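Local structure of alpha-amylase (Eubacterium rectale DSM 17629, 6AZ5) at residues F5-Y10 with Q54-A59; V67-R72 with L100-G105. The protein probably binds starch-type alpha-glucans as a family 41 carbohydrate-binding module of the surface-anchored alpha-amylase Amy13K of a human gut bacterium. All blocks are in the same frame, centred on the assembly; numbering follows the deposited sequence.

Contact 1 (F5-Y10 with Q54-A59)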
ATOM      1  N   PHE A   5       3.052  -5.597   8.824  1.00 16.90           N
ATOM      2  CA  PHE A   5       2.192  -6.125   7.779  1.00 13.02           C
ATOM      3  C   PHE A   5       2.762  -5.791   6.408  1.00 13.42           C
ATOM      4  O   PHE A   5       3.584  -4.895   6.265  1.00 12.92           O
ATOM      5  CB  PHE A   5       0.763  -5.589   7.911  1.00 17.74           C
ATOM      6  CG  PHE A   5       0.655  -4.090   7.830  1.00 21.24           C
ATOM      7  CD1 PHE A   5       0.763  -3.309   8.973  1.00 23.17           C
ATOM      8  CD2 PHE A   5       0.419  -3.463   6.616  1.00 17.71           C
ATOM      9  CE1 PHE A   5       0.653  -1.929   8.904  1.00 20.35           C
ATOM     10  CE2 PHE A   5       0.311  -2.082   6.539  1.00 21.63           C
ATOM     11  CZ  PHE A   5       0.427  -1.315   7.685  1.00 18.02           C
ATOM     12  N   THR A   6       2.325  -6.541   5.408  1.00 10.59           N
ATOM     13  CA  THR A   6       2.716  -6.300   4.033  1.00 16.79           C
ATOM     14  C   THR A   6       1.562  -5.621   3.312  1.00 15.47           C
ATOM     15  O   THR A   6       0.399  -5.937   3.558  1.00 15.41           O
ATOM     16  CB  THR A   6       3.086  -7.614   3.317  1.00 15.00           C
ATOM     17  OG1 THR A   6       4.150  -8.259   4.027  1.00 18.87           O
ATOM     18  CG2 THR A   6       3.525  -7.352   1.893  1.00 16.27           C
ATOM     19  N   ILE A   7       1.871  -4.675   2.438  1.00 15.17           N
ATOM     20  CA  ILE A   7       0.829  -4.091   1.613  1.00 14.56           C
ATOM     21  C   ILE A   7       1.235  -4.090   0.141  1.00 15.07           C
ATOM     22  O   ILE A   7       2.298  -3.588  -0.237  1.00 12.89           O
ATOM     23  CB  ILE A   7       0.453  -2.662   2.096  1.00 13.27           C
ATOM     24  CG1 ILE A   7      -0.479  -1.987   1.095  1.00 12.77           C
ATOM     25  CG2 ILE A   7       1.686  -1.815   2.332  1.00 16.20           C
ATOM     26  CD1 ILE A   7      -1.267  -0.844   1.706  1.00 19.08           C
ATOM     27  N   TYR A   8       0.382  -4.707  -0.673  1.00 14.95           N
ATOM     28  CA  TYR A   8       0.546  -4.746  -2.120  1.00 18.56           C
ATOM     29  C   TYR A   8      -0.263  -3.637  -2.772  1.00 19.12           C
ATOM     30  O   TYR A   8      -1.369  -3.332  -2.324  1.00 14.92           O
ATOM     31  CB  TYR A   8       0.091  -6.087  -2.695  1.00 17.86           C
ATOM     32  CG  TYR A   8       0.806  -7.308  -2.166  1.00 20.52           C
ATOM     33  CD1 TYR A   8       2.145  -7.268  -1.818  1.00 21.01           C
ATOM     34  CD2 TYR A   8       0.130  -8.514  -2.031  1.00 26.70           C
ATOM     35  CE1 TYR A   8       2.793  -8.400  -1.346  1.00 19.14           C
ATOM     36  CE2 TYR A   8       0.767  -9.645  -1.558  1.00 25.97           C
ATOM     37  CZ  TYR A   8       2.096  -9.582  -1.212  1.00 23.16           C
ATOM     38  OH  TYR A   8       2.729 -10.707  -0.741  1.00 25.97           O
ATOM     39  N   TYR A   9       0.277  -3.052  -3.840  1.00 15.74           N
ATOM     40  CA  TYR A   9      -0.428  -2.002  -4.577  1.00 17.34           C
ATOM     41  C   TYR A   9      -0.401  -2.236  -6.083  1.00 20.05           C
ATOM     42  O   TYR A   9       0.644  -2.529  -6.667  1.00 19.77           O
ATOM     43  CB  TYR A   9       0.168  -0.630  -4.257  1.00 17.89           C
ATOM     44  CG  TYR A   9      -0.340   0.496  -5.131  1.00 21.40           C
ATOM     45  CD1 TYR A   9      -1.634   0.988  -4.989  1.00 24.25           C
ATOM     46  CD2 TYR A   9       0.481   1.084  -6.090  1.00 24.86           C
ATOM     47  CE1 TYR A   9      -2.102   2.024  -5.786  1.00 24.54           C
ATOM     48  CE2 TYR A   9       0.025   2.124  -6.887  1.00 24.11           C
ATOM     49  CZ  TYR A   9      -1.268   2.589  -6.732  1.00 27.68           C
ATOM     50  OH  TYR A   9      -1.725   3.620  -7.523  1.00 24.20           O
ATOM     51  N   TYR A  10      -1.559  -2.111  -6.713  1.00 20.95           N
ATOM     52  CA  TYR A  10      -1.628  -2.283  -8.154  1.00 25.14           C
ATOM     53  C   TYR A  10      -2.218  -1.055  -8.829  1.00 26.84           C
ATOM     54  O   TYR A  10      -3.223  -0.498  -8.381  1.00 24.56           O
ATOM     55  CB  TYR A  10      -2.449  -3.522  -8.524  1.00 27.38           C
ATOM     56  CG  TYR A  10      -2.629  -3.686 -10.015  1.00 26.13           C
ATOM     57  CD1 TYR A  10      -1.644  -4.283 -10.791  1.00 26.41           C
ATOM     58  CD2 TYR A  10      -3.784  -3.238 -10.650  1.00 30.87           C
ATOM     59  CE1 TYR A  10      -1.804  -4.428 -12.160  1.00 37.35           C
ATOM     60  CE2 TYR A  10      -3.951  -3.381 -12.020  1.00 31.30           C
ATOM     61  CZ  TYR A  10      -2.960  -3.975 -12.766  1.00 34.07           C
ATOM     62  OH  TYR A  10      -3.122  -4.119 -14.126  1.00 46.11           O
ATOM     63  N   GLN A  54       5.610  -3.580  -0.072  1.00 14.73           N
ATOM     64  CA  GLN A  54       6.468  -3.102   1.000  1.00 13.68           C
ATOM     65  C   GLN A  54       5.936  -3.621   2.328  1.00 16.29           C
ATOM     66  O   GLN A  54       4.777  -4.026   2.424  1.00 12.38           O
ATOM     67  CB  GLN A  54       6.540  -1.580   1.012  1.00 13.25           C
ATOM     68  CG  GLN A  54       5.224  -0.892   1.317  1.00 13.53           C
ATOM     69  CD  GLN A  54       5.383   0.612   1.446  1.00 17.51           C
ATOM     70  OE1 GLN A  54       6.190   1.099   2.238  1.00 14.64           O
ATOM     71  NE2 GLN A  54       4.627   1.355   0.648  1.00 16.47           N
ATOM     72  N   THR A  55       6.786  -3.631   3.346  1.00 10.40           N
ATOM     73  CA  THR A  55       6.339  -3.995   4.679  1.00 16.61           C
ATOM     74  C   THR A  55       6.317  -2.754   5.557  1.00 17.70           C
ATOM     75  O   THR A  55       7.102  -1.829   5.369  1.00 19.29           O
ATOM     76  CB  THR A  55       7.237  -5.058   5.320  1.00 15.68           C
ATOM     77  OG1 THR A  55       8.579  -4.565   5.377  1.00 20.71           O
ATOM     78  CG2 THR A  55       7.206  -6.345   4.511  1.00 15.78           C
ATOM     79  N   ILE A  56       5.400  -2.727   6.508  1.00 14.30           N
ATOM     80  CA  ILE A  56       5.234  -1.549   7.332  1.00 19.30           C
ATOM     81  C   ILE A  56       5.046  -1.977   8.779  1.00 20.04           C
ATOM     82  O   ILE A  56       4.286  -2.897   9.073  1.00 15.82           O
ATOM     83  CB  ILE A  56       4.053  -0.693   6.834  1.00 17.34           C
ATOM     84  CG1 ILE A  56       4.454   0.021   5.535  1.00 17.90           C
ATOM     85  CG2 ILE A  56       3.645   0.313   7.879  1.00 16.39           C
ATOM     86  CD1 ILE A  56       3.336   0.768   4.851  1.00 13.41           C
ATOM     87  N   THR A  57       5.780  -1.330   9.673  1.00 19.55           N
ATOM     88  CA  THR A  57       5.787  -1.705  11.075  1.00 22.04           C
ATOM     89  C   THR A  57       5.025  -0.679  11.897  1.00 24.15           C
ATOM     90  O   THR A  57       5.286   0.520  11.793  1.00 25.57           O
ATOM     91  CB  THR A  57       7.227  -1.823  11.615  1.00 25.54           C
ATOM     92  OG1 THR A  57       7.940  -2.809  10.862  1.00 21.56           O
ATOM     93  CG2 THR A  57       7.225  -2.209  13.084  1.00 27.25           C
ATOM     94  N   VAL A  58       4.075  -1.155  12.696  1.00 17.43           N
ATOM     95  CA  VAL A  58       3.390  -0.309  13.666  1.00 21.19           C
ATOM     96  C   VAL A  58       3.591  -0.857  15.079  1.00 26.93           C
ATOM     97  O   VAL A  58       3.920  -2.030  15.258  1.00 25.78           O
ATOM     98  CB  VAL A  58       1.882  -0.200  13.366  1.00 21.61           C
ATOM     99  CG1 VAL A  58       1.650   0.599  12.100  1.00 16.98           C
ATOM    100  CG2 VAL A  58       1.256  -1.579  13.255  1.00 19.79           C
ATOM    101  N   ALA A  59       3.414   0.003  16.077  1.00 28.01           N
ATOM    102  CA  ALA A  59       3.434  -0.434  17.468  1.00 25.06           C
ATOM    103  C   ALA A  59       2.309  -1.434  17.697  1.00 29.58           C
ATOM    104  O   ALA A  59       1.261  -1.355  17.046  1.00 23.75           O
ATOM    105  CB  ALA A  59       3.294   0.752  18.406  1.00 22.73           C
TER
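F5 and I56 face each other across an antiparallel strand pair, and their side chains run alongside. One face of the F5 ring covers CB and the carbonyl O of I56. I56 CB sits 3.7 Å above the ring plane, displaced from the ring centre, a CH-pi contact. I56 CG2 reaches the far end of the ring, 3.6 Å from F5 CZ. F5 chi1 of 60° puts CG between the backbone N and carbonyl carbon, laying the ring over I56. V58 CG1 meets the ring edge. Backbone bonds lock the pair: F5 N to I56 O, 3.0 Å, and I56 N to F5 O, 2.8 Å. I7 continues the same face. Its CG2 touches Q54 CG at 3.8 Å and I56 CD1 at 4.0 Å, while I7 N donates to Q54 O. Y36 O holds Q54 NE2. T6 and T55 form the non-hydrogen-bonded pair on the other face, where T6 OG1 rests 3.6 Å from T55 CG2. The pairing is lateral, within one sheet, probably of the beta-sandwich of a family 41 module. Strand 99-103 runs along the other edge of strand 3-10, and strand 35-44 flanks 49-58. L25 of strand 24-29 packs on I7 and Q54, and M27 on I56.

Contact 2 (V67-R72 with L100-G105)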
ATOM      1  N   VAL A  67      -6.119   3.050   9.628  1.00 24.06           N
ATOM      2  CA  VAL A  67      -5.082   3.807   8.944  1.00 25.32           C
ATOM      3  C   VAL A  67      -5.654   4.567   7.763  1.00 20.55           C
ATOM      4  O   VAL A  67      -6.405   4.007   6.969  1.00 21.59           O
ATOM      5  CB  VAL A  67      -3.959   2.886   8.440  1.00 25.20           C
ATOM      6  CG1 VAL A  67      -3.022   3.637   7.499  1.00 16.89           C
ATOM      7  CG2 VAL A  67      -3.206   2.292   9.611  1.00 21.02           C
ATOM      8  N   GLY A  68      -5.305   5.844   7.652  1.00 22.88           N
ATOM      9  CA  GLY A  68      -5.645   6.620   6.475  1.00 19.28           C
ATOM     10  C   GLY A  68      -4.473   6.600   5.517  1.00 19.53           C
ATOM     11  O   GLY A  68      -3.328   6.710   5.946  1.00 19.02           O
ATOM     12  N   LEU A  69      -4.745   6.451   4.224  1.00 17.24           N
ATOM     13  CA  LEU A  69      -3.670   6.432   3.249  1.00 15.05           C
ATOM     14  C   LEU A  69      -4.141   6.729   1.831  1.00 19.15           C
ATOM     15  O   LEU A  69      -5.322   6.636   1.522  1.00 15.75           O
ATOM     16  CB  LEU A  69      -2.957   5.076   3.263  1.00 16.21           C
ATOM     17  CG  LEU A  69      -3.555   3.987   2.367  1.00 13.84           C
ATOM     18  CD1 LEU A  69      -2.598   2.823   2.242  1.00 15.10           C
ATOM     19  CD2 LEU A  69      -4.905   3.507   2.888  1.00 18.02           C
ATOM     20  N   LYS A  70      -3.193   7.082   0.971  1.00 17.01           N
ATOM     21  CA  LYS A  70      -3.437   7.141  -0.461  1.00 22.63           C
ATOM     22  C   LYS A  70      -2.124   6.964  -1.219  1.00 18.78           C
ATOM     23  O   LYS A  70      -1.071   7.409  -0.770  1.00 16.78           O
ATOM     24  CB  LYS A  70      -4.114   8.461  -0.842  1.00 23.07           C
ATOM     25  CG  LYS A  70      -3.285   9.683  -0.532  1.00 27.45           C
ATOM     26  CD  LYS A  70      -4.072  10.967  -0.766  1.00 40.09           C
ATOM     27  CE  LYS A  70      -5.140  11.165   0.290  1.00 34.98           C
ATOM     28  NZ  LYS A  70      -5.708  12.543   0.253  1.00 33.69           N
ATOM     29  N   ALA A  71      -2.191   6.297  -2.362  1.00 19.21           N
ATOM     30  CA  ALA A  71      -1.011   6.117  -3.195  1.00 21.74           C
ATOM     31  C   ALA A  71      -0.593   7.436  -3.858  1.00 26.23           C
ATOM     32  O   ALA A  71      -1.436   8.289  -4.121  1.00 26.21           O
ATOM     33  CB  ALA A  71      -1.272   5.054  -4.245  1.00 19.92           C
ATOM     34  N   ARG A  72       0.708   7.602  -4.103  1.00 21.76           N
ATOM     35  CA  ARG A  72       1.227   8.730  -4.884  1.00 20.94           C
ATOM     36  C   ARG A  72       2.118   8.187  -5.995  1.00 20.92           C
ATOM     37  O   ARG A  72       2.929   7.291  -5.758  1.00 24.39           O
ATOM     38  CB  ARG A  72       1.993   9.712  -4.001  1.00 19.00           C
ATOM     39  CG  ARG A  72       1.155  10.312  -2.895  1.00 17.48           C
ATOM     40  CD  ARG A  72       1.877  11.462  -2.220  1.00 21.96           C
ATOM     41  NE  ARG A  72       3.226  11.074  -1.819  1.00 23.56           N
ATOM     42  CZ  ARG A  72       4.126  11.904  -1.304  1.00 27.47           C
ATOM     43  NH1 ARG A  72       3.822  13.182  -1.119  1.00 31.04           N
ATOM     44  NH2 ARG A  72       5.333  11.454  -0.977  1.00 18.97           N
ATOM     45  N   LEU A 100      -2.287  -6.611   3.013  1.00 21.37           N
ATOM     46  CA  LEU A 100      -3.310  -5.736   2.452  1.00 17.90           C
ATOM     47  C   LEU A 100      -3.182  -5.655   0.931  1.00 20.50           C
ATOM     48  O   LEU A 100      -2.076  -5.565   0.389  1.00 13.87           O
ATOM     49  CB  LEU A 100      -3.233  -4.342   3.073  1.00 16.92           C
ATOM     50  CG  LEU A 100      -3.979  -4.126   4.399  1.00 19.88           C
ATOM     51  CD1 LEU A 100      -5.435  -4.535   4.281  1.00 16.45           C
ATOM     52  CD2 LEU A 100      -3.309  -4.854   5.564  1.00 17.14           C
ATOM     53  N   TYR A 101      -4.323  -5.717   0.252  1.00 18.52           N
ATOM     54  CA  TYR A 101      -4.368  -5.571  -1.195  1.00 20.64           C
ATOM     55  C   TYR A 101      -4.994  -4.239  -1.567  1.00 22.60           C
ATOM     56  O   TYR A 101      -6.191  -4.018  -1.387  1.00 21.58           O
ATOM     57  CB  TYR A 101      -5.144  -6.712  -1.836  1.00 21.89           C
ATOM     58  CG  TYR A 101      -4.505  -8.058  -1.627  1.00 22.23           C
ATOM     59  CD1 TYR A 101      -3.566  -8.552  -2.522  1.00 23.98           C
ATOM     60  CD2 TYR A 101      -4.829  -8.829  -0.524  1.00 22.07           C
ATOM     61  CE1 TYR A 101      -2.977  -9.786  -2.324  1.00 28.01           C
ATOM     62  CE2 TYR A 101      -4.250 -10.057  -0.320  1.00 26.27           C
ATOM     63  CZ  TYR A 101      -3.325 -10.533  -1.217  1.00 26.40           C
ATOM     64  OH  TYR A 101      -2.752 -11.762  -0.999  1.00 22.71           O
ATOM     65  N   TYR A 102      -4.158  -3.348  -2.077  1.00 16.84           N
ATOM     66  CA  TYR A 102      -4.583  -2.011  -2.416  1.00 19.33           C
ATOM     67  C   TYR A 102      -4.604  -1.873  -3.931  1.00 23.58           C
ATOM     68  O   TYR A 102      -3.566  -1.729  -4.574  1.00 16.70           O
ATOM     69  CB  TYR A 102      -3.660  -0.986  -1.746  1.00 21.05           C
ATOM     70  CG  TYR A 102      -3.946   0.472  -2.033  1.00 23.29           C
ATOM     71  CD1 TYR A 102      -5.154   0.879  -2.583  1.00 18.80           C
ATOM     72  CD2 TYR A 102      -3.024   1.455  -1.680  1.00 19.94           C
ATOM     73  CE1 TYR A 102      -5.414   2.216  -2.828  1.00 20.86           C
ATOM     74  CE2 TYR A 102      -3.277   2.795  -1.911  1.00 20.66           C
ATOM     75  CZ  TYR A 102      -4.477   3.170  -2.485  1.00 24.85           C
ATOM     76  OH  TYR A 102      -4.743   4.500  -2.719  1.00 17.32           O
ATOM     77  N   VAL A 103      -5.807  -1.950  -4.490  1.00 24.95           N
ATOM     78  CA  VAL A 103      -6.020  -1.622  -5.889  1.00 21.60           C
ATOM     79  C   VAL A 103      -6.311  -0.134  -5.977  1.00 23.15           C
ATOM     80  O   VAL A 103      -7.199   0.368  -5.290  1.00 27.44           O
ATOM     81  CB  VAL A 103      -7.176  -2.430  -6.511  1.00 22.98           C
ATOM     82  CG1 VAL A 103      -7.643  -1.782  -7.809  1.00 24.84           C
ATOM     83  CG2 VAL A 103      -6.747  -3.870  -6.751  1.00 18.31           C
ATOM     84  N   ASP A 104      -5.528   0.570  -6.792  1.00 28.19           N
ATOM     85  CA  ASP A 104      -5.743   1.987  -7.032  1.00 25.93           C
ATOM     86  C   ASP A 104      -7.201   2.203  -7.421  1.00 28.47           C
ATOM     87  O   ASP A 104      -7.690   1.577  -8.363  1.00 28.35           O
ATOM     88  CB  ASP A 104      -4.804   2.498  -8.128  1.00 28.12           C
ATOM     89  CG  ASP A 104      -4.819   4.004  -8.248  1.00 32.45           C
ATOM     90  OD1 ASP A 104      -4.085   4.662  -7.484  1.00 34.69           O
ATOM     91  OD2 ASP A 104      -5.574   4.533  -9.092  1.00 33.19           O
ATOM     92  N   GLY A 105      -7.898   3.052  -6.670  1.00 26.90           N
ATOM     93  CA  GLY A 105      -9.309   3.291  -6.907  1.00 33.05           C
ATOM     94  C   GLY A 105     -10.246   2.794  -5.813  1.00 35.85           C
ATOM     95  O   GLY A 105     -11.457   2.993  -5.893  1.00 30.82           O
TER
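Strands 67-72 and 100-103 are not paired by backbone bonds. Their axes come no closer than 9.3 Å, and their directions differ by 53°. An axis separation of this size suits two layers that pack through side chains, consistent with the sandwich interior of the module. The nearest CA atoms, of A71 and D104, are 7.4 Å apart. Y102 is the main bridge. Its CB points toward strand 67-72, and CG is anti to the backbone N (chi1 178°), which carries the ring across the gap. The hydroxyl accepts the backbone N-H of A71, with A71 N to Y102 OH at 3.1 Å and an angle of 158° at the hydrogen. A71 N lies at the ring edge, in the ring plane. The A71 methyl also touches the ring, with A71 CB 3.8 Å from Y102 CE2. L69 and Y102 point past each other from opposing strands, with L69 CD1 4.2 Å from Y102 CD2. The hydroxyl has a second partner, the carboxylate of D84, so two hydrogen bonds fix the end of this buried ring. D104 OD1 bonds to the hydroxyls of Y9 and Y73. Around the contact, I7 and Y9 of strand 3-10 reach L69 and A71. Strand 24-29 lies along one edge of strand 66-72 and strand 88-91 along the other; L25 and R88 both touch Y102.

In the fold
Both contacts are buried, but they join strands in different ways. Contact 1 is pairing within a sheet, held by repeated backbone hydrogen bonds, with a largely apolar face of F5, I7 and I56, joined by Q54. Contact 2 crosses between layers and depends on one tyrosine and its hydroxyl. Strands 3-10 and 99-103 are parallel neighbours, so the contacts share this part of the fold. Y8 O accepts a hydrogen bond from Y102 N. The rings of Y9 and Y102 also touch. In sequence, contact 1 closes before contact 2 opens, and strand 66-72 follows strand 49-58 directly. T55, on the outer face of contact 1, is exposed.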